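Local atomic coordinates of poly-gamma-glutamate hydrolase (Bacillus phage phiNIT1, PDB entry 3A9L), a protein that hydrolyses the gamma-glutamyl linkages of bacterial poly-gamma-glutamate as a phage-encoded zinc peptidase. Residues I25-Q30 and S62-Q67; K133-E138 and L193-A198; T80-D85 and A146-N151. All coordinates share one frame; numbering follows the deposited sequence.

Contact 1. Residues I25-Q30 and S62-Q67; sequences IEVKRQ and SLYLFQ
Strand residues Ile25-Arg29 and Ser62-Gln67 run antiparallel, their axes 4.6 Å apart at an angle of 170°, with Glu26-Leu65 and Lys28-Leu63 as hydrogen-bonded pairs and Ile25-Phe66 and Val27-Tyr64 as non-hydrogen-bonded ones. Glu26 N gives to Leu65 O at 3.1 Å, and Lys28 N to Leu63 O at 2.9 Å; both pairs return the bond. Where the ladder ends, a side chain takes over: Ser62 OG accepts the N-H of Gln30 at 3.0 Å in a nearly straight bond. The same hydroxyl is hydrogen-bonded to His96 NE2, which ties the strand end to a second neighbour.

On the face carrying Ile25, Val27, Tyr64 and Phe66, the Tyr64 ring meets the side chains of Ile25 and Val27 obliquely. With CG anti to the backbone N (chi1 170°), its CE2 side reaches Ile25 CG2 at 3.5 Å, while CD2 meets Val27 CG2 at 3.7 Å. Ile25 also turns CG1 to Phe66 CD2, so this one isoleucine bridges two aromatic rings by different branches. The other face is more polar. The Glu26 side chain lies alongside Leu65, pointing the same way, and its OE1 comes 3.5 Å from Leu65 CD1; that oxygen is hydrogen-bonded to Tyr53. The Gln67 amide passes near the carboxylate, the planes 37° apart, but its polar atoms go to Thr49 and Asn24.

Helix 48-59 packs against Leu63 and Leu65, and helix 87-94 against Ile25, Val27 and Tyr64, so the sheet is sandwiched between helices. Strand 62-68 continues into the sheet beside strand 34-42, whereas strand 23-29, outermost within the chain, pairs antiparallel with a strand of the second subunit and carries the sheet across the dimer interface.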
ATOM      1  N   ILE A  25       7.883  -0.942  -0.318  1.00 17.30           N
ATOM      2  CA  ILE A  25       6.910  -1.185   0.728  1.00 16.93           C
ATOM      3  C   ILE A  25       5.486  -1.054   0.160  1.00 17.68           C
ATOM      4  O   ILE A  25       5.166  -0.099  -0.593  1.00 17.72           O
ATOM      5  CB  ILE A  25       7.091  -0.212   1.924  1.00 17.76           C
ATOM      6  CG1 ILE A  25       8.588  -0.046   2.303  1.00 16.71           C
ATOM      7  CG2 ILE A  25       6.279  -0.712   3.141  1.00 14.99           C
ATOM      8  CD1 ILE A  25       8.848   0.957   3.421  1.00 13.57           C
ATOM      9  N   GLU A  26       4.631  -1.992   0.555  1.00 18.34           N
ATOM     10  CA  GLU A  26       3.229  -2.064   0.121  1.00 17.94           C
ATOM     11  C   GLU A  26       2.319  -2.127   1.340  1.00 18.54           C
ATOM     12  O   GLU A  26       2.591  -2.871   2.295  1.00 18.18           O
ATOM     13  CB  GLU A  26       2.987  -3.310  -0.748  1.00 18.51           C
ATOM     14  CG  GLU A  26       3.798  -3.407  -2.020  1.00 19.56           C
ATOM     15  CD  GLU A  26       3.182  -4.402  -3.007  1.00 22.42           C
ATOM     16  OE1 GLU A  26       2.475  -5.345  -2.582  1.00 24.87           O
ATOM     17  OE2 GLU A  26       3.375  -4.231  -4.215  1.00 25.97           O
ATOM     18  N   VAL A  27       1.210  -1.374   1.318  1.00 18.52           N
ATOM     19  CA  VAL A  27       0.275  -1.331   2.476  1.00 17.85           C
ATOM     20  C   VAL A  27      -1.160  -1.256   1.946  1.00 18.49           C
ATOM     21  O   VAL A  27      -1.457  -0.484   1.050  1.00 18.45           O
ATOM     22  CB  VAL A  27       0.513  -0.085   3.375  1.00 18.57           C
ATOM     23  CG1 VAL A  27      -0.401  -0.099   4.608  1.00 17.90           C
ATOM     24  CG2 VAL A  27       1.960   0.062   3.814  1.00 19.93           C
ATOM     25  N   LYS A  28      -2.056  -2.057   2.503  1.00 18.68           N
ATOM     26  CA  LYS A  28      -3.449  -1.797   2.305  1.00 19.23           C
ATOM     27  C   LYS A  28      -4.153  -1.968   3.640  1.00 20.07           C
ATOM     28  O   LYS A  28      -4.279  -3.075   4.118  1.00 21.48           O
ATOM     29  CB  LYS A  28      -4.056  -2.710   1.198  1.00 18.26           C
ATOM     30  CG  LYS A  28      -5.559  -2.312   0.873  1.00 18.17           C
ATOM     31  CD  LYS A  28      -6.195  -3.215  -0.168  1.00 21.99           C
ATOM     32  CE  LYS A  28      -7.538  -2.636  -0.668  1.00 23.88           C
ATOM     33  NZ  LYS A  28      -8.172  -3.464  -1.745  1.00 29.09           N
ATOM     34  N   ARG A  29      -4.569  -0.857   4.246  1.00 20.70           N
ATOM     35  CA  ARG A  29      -5.295  -0.867   5.491  1.00 20.93           C
ATOM     36  C   ARG A  29      -6.782  -0.849   5.106  1.00 20.81           C
ATOM     37  O   ARG A  29      -7.252   0.116   4.473  1.00 19.46           O
ATOM     38  CB  ARG A  29      -4.915   0.356   6.350  1.00 20.85           C
ATOM     39  CG  ARG A  29      -5.463   0.219   7.767  1.00 22.34           C
ATOM     40  CD  ARG A  29      -5.223   1.407   8.694  1.00 22.99           C
ATOM     41  NE  ARG A  29      -6.049   1.255   9.891  1.00 22.13           N
ATOM     42  CZ  ARG A  29      -6.482   2.243  10.676  1.00 20.63           C
ATOM     43  NH1 ARG A  29      -6.118   3.482  10.464  1.00 21.47           N
ATOM     44  NH2 ARG A  29      -7.253   1.967  11.721  1.00 17.95           N
ATOM     45  N   GLN A  30      -7.495  -1.915   5.473  1.00 20.81           N
ATOM     46  CA  GLN A  30      -8.847  -2.160   5.011  1.00 21.16           C
ATOM     47  C   GLN A  30      -9.657  -2.990   6.003  1.00 21.40           C
ATOM     48  O   GLN A  30     -10.760  -3.412   5.707  1.00 20.49           O
ATOM     49  CB  GLN A  30      -8.830  -2.814   3.610  1.00 21.32           C
ATOM     50  CG  GLN A  30      -8.276  -4.251   3.550  1.00 22.88           C
ATOM     51  CD  GLN A  30      -8.540  -4.938   2.216  1.00 23.21           C
ATOM     52  OE1 GLN A  30      -9.242  -4.406   1.340  1.00 22.60           O
ATOM     53  NE2 GLN A  30      -7.974  -6.124   2.046  1.00 20.87           N
ATOM     54  N   SER A  62      -6.185  -6.526   6.214  1.00 20.88           N
ATOM     55  CA  SER A  62      -5.201  -5.546   5.757  1.00 19.51           C
ATOM     56  C   SER A  62      -3.897  -6.297   5.410  1.00 18.98           C
ATOM     57  O   SER A  62      -3.704  -7.462   5.815  1.00 18.74           O
ATOM     58  CB  SER A  62      -4.901  -4.475   6.814  1.00 20.05           C
ATOM     59  OG  SER A  62      -6.036  -3.764   7.267  1.00 19.61           O
ATOM     60  N   LEU A  63      -3.040  -5.622   4.644  1.00 18.12           N
ATOM     61  CA  LEU A  63      -1.800  -6.162   4.108  1.00 17.36           C
ATOM     62  C   LEU A  63      -0.678  -5.176   4.368  1.00 17.23           C
ATOM     63  O   LEU A  63      -0.869  -3.956   4.285  1.00 18.14           O
ATOM     64  CB  LEU A  63      -1.947  -6.376   2.585  1.00 17.69           C
ATOM     65  CG  LEU A  63      -0.772  -6.686   1.644  1.00 17.70           C
ATOM     66  CD1 LEU A  63      -1.224  -7.462   0.389  1.00 16.41           C
ATOM     67  CD2 LEU A  63       0.037  -5.438   1.251  1.00 17.30           C
ATOM     68  N   TYR A  64       0.505  -5.708   4.677  1.00 16.11           N
ATOM     69  CA  TYR A  64       1.730  -4.907   4.680  1.00 15.78           C
ATOM     70  C   TYR A  64       2.823  -5.824   4.229  1.00 14.61           C
ATOM     71  O   TYR A  64       2.866  -6.952   4.713  1.00 15.18           O
ATOM     72  CB  TYR A  64       2.065  -4.415   6.079  1.00 14.61           C
ATOM     73  CG  TYR A  64       3.449  -3.801   6.159  1.00 18.60           C
ATOM     74  CD1 TYR A  64       4.579  -4.606   6.384  1.00 19.20           C
ATOM     75  CD2 TYR A  64       3.632  -2.445   6.013  1.00 15.38           C
ATOM     76  CE1 TYR A  64       5.817  -4.068   6.460  1.00 22.03           C
ATOM     77  CE2 TYR A  64       4.885  -1.888   6.103  1.00 15.64           C
ATOM     78  CZ  TYR A  64       5.963  -2.704   6.313  1.00 18.00           C
ATOM     79  OH  TYR A  64       7.212  -2.183   6.375  1.00 19.85           O
ATOM     80  N   LEU A  65       3.697  -5.346   3.334  1.00 15.02           N
ATOM     81  CA  LEU A  65       4.861  -6.126   2.852  1.00 15.98           C
ATOM     82  C   LEU A  65       6.098  -5.269   2.693  1.00 16.28           C
ATOM     83  O   LEU A  65       6.090  -4.311   1.917  1.00 17.65           O
ATOM     84  CB  LEU A  65       4.566  -6.697   1.469  1.00 15.93           C
ATOM     85  CG  LEU A  65       3.424  -7.631   1.209  1.00 16.25           C
ATOM     86  CD1 LEU A  65       3.362  -7.823  -0.273  1.00 19.07           C
ATOM     87  CD2 LEU A  65       3.662  -8.978   1.930  1.00 14.40           C
ATOM     88  N   PHE A  66       7.166  -5.601   3.406  1.00 16.75           N
ATOM     89  CA  PHE A  66       8.476  -4.974   3.150  1.00 17.10           C
ATOM     90  C   PHE A  66       9.198  -5.947   2.266  1.00 18.10           C
ATOM     91  O   PHE A  66       9.497  -7.064   2.701  1.00 18.04           O
ATOM     92  CB  PHE A  66       9.262  -4.726   4.458  1.00 16.15           C
ATOM     93  CG  PHE A  66      10.567  -4.000   4.259  1.00 16.45           C
ATOM     94  CD1 PHE A  66      11.748  -4.727   4.009  1.00 18.73           C
ATOM     95  CD2 PHE A  66      10.648  -2.610   4.356  1.00 16.89           C
ATOM     96  CE1 PHE A  66      12.965  -4.073   3.805  1.00 17.86           C
ATOM     97  CE2 PHE A  66      11.863  -1.958   4.160  1.00 18.87           C
ATOM     98  CZ  PHE A  66      13.026  -2.695   3.889  1.00 18.96           C
ATOM     99  N   GLN A  67       9.421  -5.547   1.007  1.00 19.52           N
ATOM    100  CA  GLN A  67       9.813  -6.503  -0.049  1.00 20.17           C
ATOM    101  C   GLN A  67      11.228  -6.265  -0.548  1.00 20.42           C
ATOM    102  O   GLN A  67      11.549  -5.134  -0.907  1.00 18.93           O
ATOM    103  CB  GLN A  67       8.872  -6.359  -1.266  1.00 21.20           C
ATOM    104  CG  GLN A  67       7.407  -6.798  -1.065  1.00 21.53           C
ATOM    105  CD  GLN A  67       6.712  -7.096  -2.396  1.00 22.48           C
ATOM    106  OE1 GLN A  67       6.405  -8.244  -2.694  1.00 24.68           O
ATOM    107  NE2 GLN A  67       6.538  -6.081  -3.221  1.00 20.99           N
TER
HETATM  108  O   HOH W   1       6.331  -5.054  -5.839  1.00 25.55           O

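Contact 2. Residues K133-E138 and L193-A198; sequences KGIAAE and LDYAEA
Water 2 links the two segments, giving one hydrogen bond to Asp194 OD2 at 3.1 Å and another to the backbone oxygen Lys133 O at 3.2 Å. No direct hydrogen bond joins residues 133-138 to 193-198, and the remaining contact is made by two side chains laid against the helix.

Lys133 runs along the helix surface over Asp194, Glu197 and Ala198. With CG anti to the carbonyl carbon (chi1 -54°), CG comes 3.8 Å from Asp194 O; the bends beyond it bring CE and NZ to Glu197. At the far end NZ lies 3.3 Å from Glu197 CG, touching the aliphatic part of that residue; the Glu197 carboxylate is beyond salt-bridge range, with NZ and OE2 4.4 Å apart. The ammonium forms its salt bridge with Glu201, one turn further along the helix, and Glu197 OE2 has its own with Lys200. The two lysines probably offset the closeness of the Glu197 and Glu201 carboxylates.

Ile135 supplies the apolar part. Its CG2 meets the CD2-CE2 side of the Tyr195 ring at 3.7 Å, the two side chains crossing at about a right angle, and its CD1 reaches back to Tyr195 N at the same distance. Beyond this the Tyr195 hydroxyl is hydrogen-bonded to Thr113, and its ring meets Phe174 edge-to-face.

Gly134, with positive phi, is the C' residue of a Schellman motif that ends helix 120-132. The contact is thus a Schellman-terminated helix end, with the loop leading to strand 138-139, outermost within the chain, packed on the flank of helix 190-209 within the mixed alpha/beta fold.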
ATOM      1  N   LYS A 133      -5.704 -29.837   6.108  1.00 29.26           N
ATOM      2  CA  LYS A 133      -5.479 -29.783   4.659  1.00 28.56           C
ATOM      3  C   LYS A 133      -4.267 -30.641   4.300  1.00 28.49           C
ATOM      4  O   LYS A 133      -3.761 -30.590   3.174  1.00 29.06           O
ATOM      5  CB  LYS A 133      -5.298 -28.348   4.151  1.00 28.86           C
ATOM      6  CG  LYS A 133      -6.420 -27.356   4.521  1.00 29.22           C
ATOM      7  CD  LYS A 133      -7.728 -27.670   3.830  1.00 29.17           C
ATOM      8  CE  LYS A 133      -8.237 -26.432   3.128  1.00 30.09           C
ATOM      9  NZ  LYS A 133      -9.721 -26.295   3.185  1.00 30.08           N
ATOM     10  N   GLY A 134      -3.798 -31.428   5.261  1.00 27.31           N
ATOM     11  CA  GLY A 134      -2.676 -32.345   5.009  1.00 26.85           C
ATOM     12  C   GLY A 134      -1.350 -31.624   4.914  1.00 26.67           C
ATOM     13  O   GLY A 134      -0.412 -32.126   4.289  1.00 26.80           O
ATOM     14  N   ILE A 135      -1.286 -30.433   5.513  1.00 25.96           N
ATOM     15  CA  ILE A 135      -0.098 -29.590   5.468  1.00 25.40           C
ATOM     16  C   ILE A 135       0.576 -29.645   6.820  1.00 25.26           C
ATOM     17  O   ILE A 135      -0.054 -29.387   7.849  1.00 25.34           O
ATOM     18  CB  ILE A 135      -0.449 -28.126   5.122  1.00 25.31           C
ATOM     19  CG1 ILE A 135      -0.927 -28.042   3.669  1.00 26.50           C
ATOM     20  CG2 ILE A 135       0.768 -27.223   5.311  1.00 24.20           C
ATOM     21  CD1 ILE A 135      -2.031 -27.022   3.467  1.00 24.43           C
ATOM     22  N   ALA A 136       1.849 -30.017   6.786  1.00 25.26           N
ATOM     23  CA  ALA A 136       2.678 -30.203   7.954  1.00 25.77           C
ATOM     24  C   ALA A 136       2.751 -28.900   8.719  1.00 25.48           C
ATOM     25  O   ALA A 136       3.051 -27.853   8.146  1.00 27.20           O
ATOM     26  CB  ALA A 136       4.059 -30.658   7.530  1.00 25.61           C
ATOM     27  N   ALA A 137       2.433 -28.961  10.003  1.00 25.05           N
ATOM     28  CA  ALA A 137       2.420 -27.784  10.849  1.00 24.12           C
ATOM     29  C   ALA A 137       2.464 -28.153  12.324  1.00 24.00           C
ATOM     30  O   ALA A 137       1.781 -29.085  12.775  1.00 24.96           O
ATOM     31  CB  ALA A 137       1.202 -26.912  10.525  1.00 23.39           C
ATOM     32  N   GLU A 138       3.285 -27.436  13.081  1.00 23.91           N
ATOM     33  CA  GLU A 138       3.348 -27.658  14.534  1.00 23.58           C
ATOM     34  C   GLU A 138       3.603 -26.373  15.309  1.00 23.28           C
ATOM     35  O   GLU A 138       4.090 -25.380  14.743  1.00 23.51           O
ATOM     36  CB  GLU A 138       4.436 -28.685  14.879  1.00 24.14           C
ATOM     37  CG  GLU A 138       5.814 -28.199  14.513  1.00 24.98           C
ATOM     38  CD  GLU A 138       6.825 -29.303  14.500  1.00 28.28           C
ATOM     39  OE1 GLU A 138       7.285 -29.714  15.590  1.00 33.47           O
ATOM     40  OE2 GLU A 138       7.150 -29.755  13.399  1.00 29.92           O
ATOM     41  N   LEU A 193      -2.875 -23.021  -2.619  1.00 23.28           N
ATOM     42  CA  LEU A 193      -4.298 -22.656  -2.396  1.00 21.38           C
ATOM     43  C   LEU A 193      -4.872 -23.188  -1.071  1.00 22.08           C
ATOM     44  O   LEU A 193      -5.512 -22.447  -0.304  1.00 21.10           O
ATOM     45  CB  LEU A 193      -5.154 -23.090  -3.584  1.00 20.68           C
ATOM     46  CG  LEU A 193      -4.736 -22.603  -5.000  1.00 18.12           C
ATOM     47  CD1 LEU A 193      -5.604 -23.181  -6.088  1.00 19.25           C
ATOM     48  CD2 LEU A 193      -4.743 -21.074  -5.114  1.00 18.07           C
ATOM     49  N   ASP A 194      -4.653 -24.475  -0.816  1.00 22.67           N
ATOM     50  CA  ASP A 194      -5.036 -25.099   0.464  1.00 22.48           C
ATOM     51  C   ASP A 194      -4.401 -24.409   1.690  1.00 22.02           C
ATOM     52  O   ASP A 194      -5.035 -24.263   2.759  1.00 21.35           O
ATOM     53  CB  ASP A 194      -4.671 -26.585   0.435  1.00 23.28           C
ATOM     54  CG  ASP A 194      -5.502 -27.393  -0.571  1.00 24.19           C
ATOM     55  OD1 ASP A 194      -6.572 -26.932  -0.992  1.00 27.42           O
ATOM     56  OD2 ASP A 194      -5.101 -28.527  -0.917  1.00 27.13           O
ATOM     57  N   TYR A 195      -3.140 -24.001   1.554  1.00 22.02           N
ATOM     58  CA  TYR A 195      -2.432 -23.354   2.657  1.00 21.07           C
ATOM     59  C   TYR A 195      -3.173 -22.048   2.949  1.00 20.65           C
ATOM     60  O   TYR A 195      -3.654 -21.831   4.066  1.00 19.99           O
ATOM     61  CB  TYR A 195      -0.959 -23.111   2.278  1.00 21.33           C
ATOM     62  CG  TYR A 195      -0.008 -22.903   3.448  1.00 20.31           C
ATOM     63  CD1 TYR A 195      -0.016 -21.710   4.175  1.00 21.58           C
ATOM     64  CD2 TYR A 195       0.909 -23.873   3.794  1.00 20.61           C
ATOM     65  CE1 TYR A 195       0.836 -21.507   5.232  1.00 23.41           C
ATOM     66  CE2 TYR A 195       1.792 -23.675   4.859  1.00 21.81           C
ATOM     67  CZ  TYR A 195       1.746 -22.490   5.568  1.00 22.61           C
ATOM     68  OH  TYR A 195       2.604 -22.259   6.614  1.00 23.39           O
ATOM     69  N   ALA A 196      -3.327 -21.212   1.925  1.00 20.37           N
ATOM     70  CA  ALA A 196      -3.981 -19.945   2.105  1.00 20.31           C
ATOM     71  C   ALA A 196      -5.436 -20.068   2.643  1.00 20.31           C
ATOM     72  O   ALA A 196      -5.839 -19.296   3.524  1.00 20.59           O
ATOM     73  CB  ALA A 196      -3.893 -19.115   0.840  1.00 21.39           C
ATOM     74  N   GLU A 197      -6.179 -21.082   2.190  1.00 21.47           N
ATOM     75  CA  GLU A 197      -7.545 -21.365   2.681  1.00 21.66           C
ATOM     76  C   GLU A 197      -7.540 -21.787   4.151  1.00 21.72           C
ATOM     77  O   GLU A 197      -8.401 -21.379   4.926  1.00 19.89           O
ATOM     78  CB  GLU A 197      -8.213 -22.439   1.828  1.00 21.53           C
ATOM     79  CG  GLU A 197      -9.512 -23.045   2.429  1.00 25.35           C
ATOM     80  CD  GLU A 197     -10.738 -22.118   2.293  1.00 26.37           C
ATOM     81  OE1 GLU A 197     -10.660 -21.106   1.566  1.00 25.59           O
ATOM     82  OE2 GLU A 197     -11.770 -22.380   2.941  1.00 27.62           O
ATOM     83  N   ALA A 198      -6.559 -22.602   4.531  1.00 21.55           N
ATOM     84  CA  ALA A 198      -6.382 -22.960   5.952  1.00 22.49           C
ATOM     85  C   ALA A 198      -6.296 -21.740   6.867  1.00 22.72           C
ATOM     86  O   ALA A 198      -6.877 -21.726   7.931  1.00 23.30           O
ATOM     87  CB  ALA A 198      -5.166 -23.840   6.138  1.00 21.50           C
TER
HETATM   88  O   HOH W   2      -2.565 -29.733   0.309  1.00 32.15           O

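Contact 3. Residues T80-D85 and A146-N151; sequences TSTHFD and ATDPDN. With PO4 (phosphate ion), chain D.
Thr82 and Ser81 make the direct van der Waals contacts with Asp148, Asp150 and Asn151. Thr82 CG2 comes 3.7 Å from Asp148 OD2, the two side chains crossing at about a right angle, and Thr82 O is 3.6 Å from Asp150 CB. Ser81 CB sits over the Asn151 amide, at 3.6 Å from OD1. With Asn151 CG anti to the backbone N (chi1 -169°), the amide is held beside Ser81, and Gln163 and Val153 take its polar atoms.

A hydrogen bond within the second loop helps fix its shape. Asp148 OD2 accepts from Asn151 N at 2.8 Å, on the syn side and 26° out of the carboxylate plane, an Asx motif that ties the turn together.

Water supplies polar bridges. Water 3 gives a hydrogen bond of 2.9 Å to Asn151 OD1 and a weak one to Ser81 OG, while water 4 lies between Phe84 O and Asp150 O.

The phosphate, probably from the crystallisation liquor, is bound by the first loop. Ser81 N reaches its O3 at 3.0 Å (161°), and His78 is a further partner; the approaches of Ser81 OG to O3 and Thr80 OG1 to O1 are very short, their exact length doubtful.

The sound bond from Ser81 N, close to the zinc ligands His40 and His103, may mark a place where an anionic group could bind, as a polyglutamate carboxylate might.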
ATOM      1  N   THR A  80      15.765  -8.911  11.311  1.00 22.74           N
ATOM      2  CA  THR A  80      15.004  -9.807  12.148  1.00 22.75           C
ATOM      3  C   THR A  80      13.778  -9.121  12.791  1.00 21.76           C
ATOM      4  O   THR A  80      13.826  -7.927  13.112  1.00 21.02           O
ATOM      5  CB  THR A  80      15.918 -10.415  13.211  1.00 23.22           C
ATOM      6  OG1 THR A  80      15.363 -11.658  13.659  1.00 23.02           O
ATOM      7  CG2 THR A  80      16.134  -9.430  14.373  1.00 25.03           C
ATOM      8  N   SER A  81      12.693  -9.876  12.976  1.00 21.74           N
ATOM      9  CA  SER A  81      11.404  -9.335  13.498  1.00 20.77           C
ATOM     10  C   SER A  81      11.458  -8.625  14.852  1.00 21.80           C
ATOM     11  O   SER A  81      10.709  -7.664  15.090  1.00 21.82           O
ATOM     12  CB  SER A  81      10.325 -10.431  13.568  1.00 21.03           C
ATOM     13  OG  SER A  81      10.350 -11.272  12.433  1.00 18.58           O
ATOM     14  N   THR A  82      12.316  -9.095  15.762  1.00 21.28           N
ATOM     15  CA  THR A  82      12.482  -8.378  17.024  1.00 21.92           C
ATOM     16  C   THR A  82      13.108  -6.966  16.859  1.00 21.53           C
ATOM     17  O   THR A  82      13.099  -6.198  17.807  1.00 21.03           O
ATOM     18  CB  THR A  82      13.381  -9.145  17.991  1.00 21.39           C
ATOM     19  OG1 THR A  82      14.651  -9.328  17.364  1.00 23.73           O
ATOM     20  CG2 THR A  82      12.767 -10.503  18.383  1.00 22.37           C
ATOM     21  N   HIS A  83      13.675  -6.661  15.689  1.00 22.16           N
ATOM     22  CA  HIS A  83      14.432  -5.406  15.443  1.00 23.68           C
ATOM     23  C   HIS A  83      13.761  -4.577  14.355  1.00 23.20           C
ATOM     24  O   HIS A  83      14.208  -3.473  13.996  1.00 22.44           O
ATOM     25  CB  HIS A  83      15.877  -5.714  15.024  1.00 24.16           C
ATOM     26  CG  HIS A  83      16.690  -6.344  16.106  1.00 27.19           C
ATOM     27  ND1 HIS A  83      18.045  -6.546  15.996  1.00 31.03           N
ATOM     28  CD2 HIS A  83      16.344  -6.786  17.338  1.00 30.41           C
ATOM     29  CE1 HIS A  83      18.499  -7.092  17.107  1.00 30.69           C
ATOM     30  NE2 HIS A  83      17.486  -7.245  17.941  1.00 31.81           N
ATOM     31  N   PHE A  84      12.663  -5.120  13.856  1.00 23.08           N
ATOM     32  CA  PHE A  84      12.066  -4.586  12.648  1.00 22.82           C
ATOM     33  C   PHE A  84      11.171  -3.468  13.063  1.00 22.15           C
ATOM     34  O   PHE A  84      10.200  -3.643  13.811  1.00 20.28           O
ATOM     35  CB  PHE A  84      11.320  -5.652  11.853  1.00 22.72           C
ATOM     36  CG  PHE A  84      10.756  -5.141  10.542  1.00 20.19           C
ATOM     37  CD1 PHE A  84       9.502  -4.553  10.502  1.00 21.03           C
ATOM     38  CD2 PHE A  84      11.482  -5.253   9.370  1.00 20.76           C
ATOM     39  CE1 PHE A  84       8.978  -4.094   9.321  1.00 20.98           C
ATOM     40  CE2 PHE A  84      10.967  -4.788   8.178  1.00 21.33           C
ATOM     41  CZ  PHE A  84       9.715  -4.233   8.150  1.00 23.80           C
ATOM     42  N   ASP A  85      11.533  -2.303  12.565  1.00 22.17           N
ATOM     43  CA  ASP A  85      10.965  -1.073  13.075  1.00 22.68           C
ATOM     44  C   ASP A  85      10.516  -0.116  11.960  1.00 22.38           C
ATOM     45  O   ASP A  85      10.373   1.064  12.196  1.00 23.15           O
ATOM     46  CB  ASP A  85      11.961  -0.402  14.055  1.00 23.09           C
ATOM     47  CG  ASP A  85      13.155   0.251  13.359  1.00 23.75           C
ATOM     48  OD1 ASP A  85      13.546  -0.199  12.284  1.00 27.29           O
ATOM     49  OD2 ASP A  85      13.725   1.212  13.923  1.00 26.34           O
ATOM     50  N   ALA A 146       8.559 -16.919  19.240  1.00 22.20           N
ATOM     51  CA  ALA A 146       8.038 -15.534  19.310  1.00 21.31           C
ATOM     52  C   ALA A 146       7.082 -15.232  20.469  1.00 20.70           C
ATOM     53  O   ALA A 146       5.921 -14.882  20.253  1.00 20.75           O
ATOM     54  CB  ALA A 146       7.385 -15.169  17.969  1.00 21.90           C
ATOM     55  N   THR A 147       7.530 -15.389  21.712  1.00 20.94           N
ATOM     56  CA  THR A 147       6.666 -15.067  22.845  1.00 21.16           C
ATOM     57  C   THR A 147       7.156 -13.825  23.582  1.00 21.12           C
ATOM     58  O   THR A 147       6.742 -13.566  24.684  1.00 22.86           O
ATOM     59  CB  THR A 147       6.517 -16.238  23.853  1.00 21.07           C
ATOM     60  OG1 THR A 147       7.803 -16.556  24.419  1.00 21.05           O
ATOM     61  CG2 THR A 147       5.870 -17.467  23.164  1.00 22.32           C
ATOM     62  N   ASP A 148       8.048 -13.075  22.943  1.00 21.30           N
ATOM     63  CA  ASP A 148       8.635 -11.851  23.493  1.00 20.11           C
ATOM     64  C   ASP A 148       7.827 -10.687  23.019  1.00 19.29           C
ATOM     65  O   ASP A 148       7.067 -10.850  22.085  1.00 18.88           O
ATOM     66  CB  ASP A 148      10.071 -11.711  22.985  1.00 19.64           C
ATOM     67  CG  ASP A 148      10.136 -11.679  21.494  1.00 18.98           C
ATOM     68  OD1 ASP A 148      10.139 -12.759  20.831  1.00 18.53           O
ATOM     69  OD2 ASP A 148      10.184 -10.563  20.972  1.00 21.41           O
ATOM     70  N   PRO A 149       8.011  -9.481  23.625  1.00 20.14           N
ATOM     71  CA  PRO A 149       7.177  -8.321  23.257  1.00 20.00           C
ATOM     72  C   PRO A 149       7.747  -7.422  22.155  1.00 21.02           C
ATOM     73  O   PRO A 149       7.074  -6.470  21.717  1.00 21.29           O
ATOM     74  CB  PRO A 149       7.122  -7.528  24.560  1.00 20.32           C
ATOM     75  CG  PRO A 149       8.541  -7.673  25.083  1.00 20.87           C
ATOM     76  CD  PRO A 149       8.805  -9.188  24.835  1.00 20.32           C
ATOM     77  N   ASP A 150       8.968  -7.711  21.735  1.00 21.00           N
ATOM     78  CA  ASP A 150       9.624  -7.030  20.614  1.00 20.84           C
ATOM     79  C   ASP A 150       9.191  -7.531  19.245  1.00 20.47           C
ATOM     80  O   ASP A 150       9.029  -6.730  18.334  1.00 20.58           O
ATOM     81  CB  ASP A 150      11.118  -7.212  20.685  1.00 20.45           C
ATOM     82  CG  ASP A 150      11.730  -6.580  21.923  1.00 21.98           C
ATOM     83  OD1 ASP A 150      11.163  -5.598  22.452  1.00 21.74           O
ATOM     84  OD2 ASP A 150      12.813  -7.062  22.337  1.00 19.50           O
ATOM     85  N   ASN A 151       9.068  -8.844  19.077  1.00 19.67           N
ATOM     86  CA  ASN A 151       8.707  -9.381  17.765  1.00 19.76           C
ATOM     87  C   ASN A 151       7.573  -8.569  17.103  1.00 19.98           C
ATOM     88  O   ASN A 151       6.443  -8.539  17.602  1.00 20.12           O
ATOM     89  CB  ASN A 151       8.342 -10.868  17.856  1.00 18.43           C
ATOM     90  CG  ASN A 151       8.213 -11.526  16.473  1.00 21.46           C
ATOM     91  OD1 ASN A 151       7.444 -11.064  15.617  1.00 22.53           O
ATOM     92  ND2 ASN A 151       8.960 -12.613  16.253  1.00 18.28           N
TER
HETATM   93  P   PO4 D 261      13.303 -13.764  11.453  1.00 36.33           P
HETATM   94  O1  PO4 D 261      14.656 -13.389  12.021  1.00 37.37           O
HETATM   95  O2  PO4 D 261      12.766 -15.055  12.049  1.00 36.48           O
HETATM   96  O3  PO4 D 261      12.388 -12.635  11.845  1.00 37.37           O
HETATM   97  O4  PO4 D 261      13.376 -13.912   9.958  1.00 34.44           O
HETATM   98  O   HOH W   3       7.113 -12.246  13.001  1.00 19.90           O
HETATM   99  O   HOH W   4       9.433  -4.766  16.376  1.00 20.81           O

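Contact 3 lies closest to the zinc ion bound by His40, Glu45 and His103, the Ser81 side chain being about 5 Å from it. Contact 1 is further off, with the Phe66 side chain about 10 Å from the zinc, and contact 2 is more remote still, Tyr195 being about 12 Å away. Contacts 1 and 3 touch through Phe84, whose CZ lies 3.7 Å from Tyr64 OH and 3.8 Å from Phe66 CB, so strand 62-68, next to the edge strand that pairs with the second subunit, packs against the loop that also holds the phosphate. Contact 2 touches neither; its nearest atoms are about 12 Å from contact 1 and about 11 Å from contact 3.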